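Local coordinates for protein beta-1,4-galactanase (Humicola insolens, PDB 1HJQ) that hydrolyses (1->4)-beta-D-galactosidic linkages in type I arabinogalactans, as a family 53 glycoside hydrolase of clan GH-A, at residues A[46-51]-A[76-81]; A[11-16]-A[59-64]. One frame throughout, in Å; residues are numbered along the deposited sequence.

Contact 1 (A[46-51]-A[76-81])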
# COMPACT_ATOMS: atom_id res chain seq x y z
N GLN A 46 1.65 -1.25 6.50
CA GLN A 46 2.36 -2.48 6.83
C GLN A 46 1.76 -3.67 6.10
O GLN A 46 0.55 -3.88 6.12
CB GLN A 46 2.31 -2.73 8.35
CG GLN A 46 2.92 -1.61 9.21
CD GLN A 46 2.95 -1.96 10.70
OE1 GLN A 46 3.43 -1.18 11.52
NE2 GLN A 46 2.44 -3.14 11.04
N ARG A 47 2.60 -4.45 5.42
CA ARG A 47 2.11 -5.61 4.70
C ARG A 47 1.99 -6.80 5.65
O ARG A 47 2.83 -6.99 6.52
CB ARG A 47 3.05 -5.95 3.53
CG ARG A 47 4.53 -6.03 3.91
CD ARG A 47 5.34 -6.67 2.78
NE ARG A 47 6.77 -6.60 3.02
CZ ARG A 47 7.49 -5.49 2.85
NH1 ARG A 47 6.90 -4.38 2.43
NH2 ARG A 47 8.79 -5.49 3.10
N VAL A 48 0.93 -7.59 5.47
CA VAL A 48 0.69 -8.75 6.32
C VAL A 48 0.56 -10.03 5.51
O VAL A 48 -0.30 -10.13 4.63
CB VAL A 48 -0.59 -8.57 7.14
CG1 VAL A 48 -0.75 -9.70 8.14
CG2 VAL A 48 -0.56 -7.23 7.84
N TRP A 49 1.42 -11.01 5.81
CA TRP A 49 1.40 -12.30 5.13
C TRP A 49 0.87 -13.36 6.09
O TRP A 49 1.07 -13.28 7.30
CB TRP A 49 2.80 -12.68 4.65
CG TRP A 49 3.35 -11.77 3.59
CD1 TRP A 49 2.67 -10.77 2.93
CD2 TRP A 49 4.68 -11.76 3.06
NE1 TRP A 49 3.50 -10.16 2.03
CE2 TRP A 49 4.74 -10.74 2.08
CE3 TRP A 49 5.83 -12.52 3.31
CZ2 TRP A 49 5.90 -10.47 1.36
CZ3 TRP A 49 6.98 -12.25 2.59
CH2 TRP A 49 7.01 -11.23 1.63
N VAL A 50 0.18 -14.36 5.53
CA VAL A 50 -0.42 -15.44 6.30
C VAL A 50 0.62 -16.29 7.03
O VAL A 50 0.85 -16.10 8.23
CB VAL A 50 -1.28 -16.35 5.38
CG1 VAL A 50 -2.06 -17.36 6.20
CG2 VAL A 50 -2.23 -15.50 4.55
N ASN A 51 1.25 -17.23 6.33
CA ASN A 51 2.26 -18.09 6.94
C ASN A 51 3.62 -17.94 6.28
O ASN A 51 4.11 -18.86 5.63
CB ASN A 51 1.83 -19.55 6.85
CG ASN A 51 0.38 -19.75 7.23
OD1 ASN A 51 -0.02 -19.47 8.36
ND2 ASN A 51 -0.42 -20.24 6.28
N LEU A 76 -2.26 3.78 11.41
CA LEU A 76 -1.98 2.47 10.87
C LEU A 76 -2.82 2.09 9.65
O LEU A 76 -4.04 2.26 9.63
CB LEU A 76 -2.17 1.43 11.97
CG LEU A 76 -1.92 -0.03 11.63
CD1 LEU A 76 -0.46 -0.23 11.22
CD2 LEU A 76 -2.27 -0.90 12.82
N TYR A 77 -2.15 1.56 8.63
CA TYR A 77 -2.78 1.11 7.40
C TYR A 77 -2.28 -0.33 7.20
O TYR A 77 -1.11 -0.56 6.84
CB TYR A 77 -2.36 2.04 6.25
CG TYR A 77 -2.62 1.59 4.81
CD1 TYR A 77 -3.22 0.36 4.52
CD2 TYR A 77 -2.20 2.39 3.74
CE1 TYR A 77 -3.38 -0.06 3.19
CE2 TYR A 77 -2.35 1.98 2.42
CZ TYR A 77 -2.94 0.76 2.14
OH TYR A 77 -3.04 0.35 0.83
N ILE A 78 -3.16 -1.29 7.49
CA ILE A 78 -2.84 -2.71 7.37
C ILE A 78 -3.09 -3.16 5.93
O ILE A 78 -4.19 -3.00 5.41
CB ILE A 78 -3.68 -3.57 8.34
CG1 ILE A 78 -3.29 -3.27 9.79
CG2 ILE A 78 -3.49 -5.06 8.03
CD1 ILE A 78 -1.90 -3.75 10.19
N ASN A 79 -2.06 -3.72 5.32
CA ASN A 79 -2.10 -4.17 3.94
C ASN A 79 -2.03 -5.69 3.83
O ASN A 79 -0.94 -6.27 3.83
CB ASN A 79 -0.93 -3.51 3.20
CG ASN A 79 -0.63 -4.14 1.85
OD1 ASN A 79 0.52 -4.16 1.43
ND2 ASN A 79 -1.65 -4.63 1.16
N PHE A 80 -3.19 -6.33 3.74
CA PHE A 80 -3.29 -7.78 3.62
C PHE A 80 -2.90 -8.24 2.23
O PHE A 80 -3.42 -7.72 1.25
CB PHE A 80 -4.73 -8.26 3.85
CG PHE A 80 -5.11 -8.38 5.29
CD1 PHE A 80 -4.39 -9.21 6.15
CD2 PHE A 80 -6.21 -7.69 5.80
CE1 PHE A 80 -4.74 -9.33 7.49
CE2 PHE A 80 -6.57 -7.81 7.14
CZ PHE A 80 -5.82 -8.64 7.98
N HIS A 81 -2.00 -9.22 2.14
CA HIS A 81 -1.62 -9.75 0.84
C HIS A 81 -2.38 -11.05 0.61
O HIS A 81 -2.46 -11.54 -0.51
CB HIS A 81 -0.11 -10.03 0.75
CG HIS A 81 0.72 -8.81 0.49
ND1 HIS A 81 1.76 -8.81 -0.41
CD2 HIS A 81 0.67 -7.56 1.02
CE1 HIS A 81 2.33 -7.61 -0.42
NE2 HIS A 81 1.68 -6.84 0.43
O HOH W 1 -2.48 -11.35 4.48
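Two neighbouring parallel strands of the (beta/alpha)8 barrel, 43-48 and 75-80, pair here and run out at the catalytic end of the barrel. Q46 and V48 exchange backbone bonds with the other strand: Q46 N to Y77 O and N79 N to Q46 O, then V48 N to N79 O at 2.8 Å. H81 N closes the series on V48 O at 3.1 Å. On the face turned to helix 102-123, V48 CG2 meets I78 CG2 at 3.7 Å, while V48 CB lies 4.0 Å from F80 CD1. R47 and N79 share the opposite face; beyond them W49 brings its pyrrole edge over one face of the H81 ring in an edge-to-face pair, planes at 60° and centroids 4.6 Å apart; H81 ND1 accepts from A87 N. R47 CB packs 3.5 Å from H81 NE2. R47 sets CG between the backbone N and the carbonyl carbon (chi1 50°), and its extended chain carries the guanidinium away from the neighbouring strand to E297 and Y57. The side chain of N79 lies about 5 Å from that of E245, the probable nucleophile, consistent with these strand ends lining the active site at the C-terminal end of a clan GH-A TIM barrel.

Contact 2 (A[11-16]-A[59-64]); sequences SVMVEE and LDYNIQ
The short helix that follows the first strand of the TIM barrel meets the start of helix 59-71, which follows the second, and the joint is a Met-aromatic contact between M13 and Y61. The two helix segments run at 89° to each other with axes 11.5 Å apart, a distance bridged by long side chains. Y61 extends its ring toward helix 12-17, CG lying anti to the backbone N (chi1 178°), while M13 approaches from the opposite direction. Bent at chi3 (-71°), the M13 chain lays its methyl over the middle of the ring: CE stands 3.5 Å from the centroid of Y61, almost on the ring normal, in a CH-pi contact. The sulfur sits farther off above the same face, and M13 SD also comes within 3.7 Å of Q64 NE2 on the exposed margin. The phenol oxygen reaches the start of the short helix, donating to S10 O just before it, and M13 N gives Y61 OH only a weak bond, at 3.4 Å. With a leucine in place of Y61, S10 O would probably lose its hydroxyl partner and the M13 methyl the aromatic face it rests on. Y57 meets the Y61 ring edge to face. Beside the hydroxyl, V14 CG2 approaches Y61 OH to 3.8 Å.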
# COMPACT_ATOMS: atom_id res chain seq x y z
N SER A 11 9.64 -3.30 6.16
CA SER A 11 10.96 -3.89 6.30
C SER A 11 11.77 -3.43 7.50
O SER A 11 12.82 -4.01 7.81
CB SER A 11 11.77 -3.59 5.05
OG SER A 11 12.03 -2.20 4.97
N VAL A 12 11.30 -2.41 8.20
CA VAL A 12 12.05 -1.86 9.32
C VAL A 12 12.73 -2.83 10.29
O VAL A 12 13.92 -2.68 10.57
CB VAL A 12 11.18 -0.87 10.13
CG1 VAL A 12 10.01 -1.60 10.73
CG2 VAL A 12 12.03 -0.20 11.20
N MET A 13 12.02 -3.83 10.81
CA MET A 13 12.65 -4.76 11.75
C MET A 13 13.64 -5.71 11.09
O MET A 13 14.63 -6.10 11.70
CB MET A 13 11.60 -5.56 12.53
CG MET A 13 10.86 -4.73 13.56
SD MET A 13 10.10 -5.73 14.85
CE MET A 13 8.76 -6.51 13.94
N VAL A 14 13.36 -6.10 9.86
CA VAL A 14 14.25 -7.00 9.14
C VAL A 14 15.57 -6.25 8.98
O VAL A 14 16.64 -6.83 9.09
CB VAL A 14 13.68 -7.37 7.75
CG1 VAL A 14 14.70 -8.13 6.94
CG2 VAL A 14 12.42 -8.21 7.92
N GLU A 15 15.47 -4.95 8.73
CA GLU A 15 16.67 -4.14 8.57
C GLU A 15 17.40 -3.96 9.89
O GLU A 15 18.63 -4.04 9.95
CB GLU A 15 16.33 -2.77 7.98
CG GLU A 15 15.98 -2.84 6.50
CD GLU A 15 17.15 -3.31 5.66
OE1 GLU A 15 17.68 -4.40 5.93
OE2 GLU A 15 17.53 -2.58 4.71
N GLU A 16 16.65 -3.72 10.96
CA GLU A 16 17.27 -3.55 12.27
C GLU A 16 18.01 -4.84 12.60
O GLU A 16 19.17 -4.81 13.01
CB GLU A 16 16.23 -3.22 13.34
CG GLU A 16 15.59 -1.85 13.15
CD GLU A 16 14.37 -1.61 14.05
OE1 GLU A 16 13.58 -2.55 14.25
OE2 GLU A 16 14.20 -0.47 14.54
N LEU A 59 1.40 -11.88 11.45
CA LEU A 59 0.65 -11.15 12.46
C LEU A 59 1.49 -10.62 13.63
O LEU A 59 1.51 -9.42 13.88
CB LEU A 59 -0.49 -12.02 12.98
CG LEU A 59 -1.64 -11.21 13.58
CD1 LEU A 59 -2.14 -10.19 12.54
CD2 LEU A 59 -2.76 -12.17 13.99
N ASP A 60 2.17 -11.51 14.34
CA ASP A 60 2.99 -11.10 15.48
C ASP A 60 3.94 -9.99 15.07
O ASP A 60 4.07 -8.97 15.76
CB ASP A 60 3.80 -12.28 16.02
CG ASP A 60 2.92 -13.46 16.43
OD1 ASP A 60 1.90 -13.23 17.13
OD2 ASP A 60 3.26 -14.60 16.05
N TYR A 61 4.61 -10.19 13.94
CA TYR A 61 5.56 -9.22 13.40
C TYR A 61 4.89 -7.86 13.20
O TYR A 61 5.46 -6.83 13.55
CB TYR A 61 6.11 -9.72 12.06
CG TYR A 61 7.08 -8.76 11.37
CD1 TYR A 61 6.62 -7.61 10.73
CD2 TYR A 61 8.45 -9.00 11.38
CE1 TYR A 61 7.50 -6.71 10.14
CE2 TYR A 61 9.34 -8.11 10.79
CZ TYR A 61 8.86 -6.97 10.17
OH TYR A 61 9.75 -6.08 9.60
N ASN A 62 3.69 -7.86 12.65
CA ASN A 62 2.99 -6.60 12.40
C ASN A 62 2.45 -5.95 13.66
O ASN A 62 2.23 -4.74 13.69
CB ASN A 62 1.87 -6.81 11.39
CG ASN A 62 2.39 -6.86 9.96
OD1 ASN A 62 2.77 -5.84 9.39
ND2 ASN A 62 2.43 -8.06 9.39
N ILE A 63 2.24 -6.74 14.70
CA ILE A 63 1.75 -6.19 15.95
C ILE A 63 2.85 -5.42 16.67
O ILE A 63 2.60 -4.39 17.28
CB ILE A 63 1.20 -7.28 16.87
CG1 ILE A 63 -0.15 -7.74 16.33
CG2 ILE A 63 1.09 -6.76 18.31
CD1 ILE A 63 -0.90 -8.65 17.24
N GLN A 64 4.09 -5.92 16.57
CA GLN A 64 5.21 -5.23 17.21
C GLN A 64 5.39 -3.89 16.50
O GLN A 64 5.65 -2.87 17.14
CB GLN A 64 6.49 -6.07 17.08
CG GLN A 64 7.35 -6.05 18.34
CD GLN A 64 8.59 -6.92 18.22
OE1 GLN A 64 8.50 -8.10 17.87
NE2 GLN A 64 9.76 -6.34 18.50

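Both contacts are largely buried, but contact 1 lies about 9 Å from the centre of the chain and contact 2 about 16 Å (centre to centre), in the outer helical layer away from the annotated sites, with Q64 reaching the surface. Contact 1 rests on regular strand pairing, whereas contact 2 depends on side chains spanning two nearly perpendicular helices. Contact 1 joins the two strands of the beta-alpha-beta unit 43-48, 59-71, 75-80; contact 2 ties that unit's helix to helix 12-17, outside it. N62 probably makes two hydrogen bonds, ND2 to R47 O and its O from Q46 NE2, each 3.1 Å, tying the helix to strand 43-48.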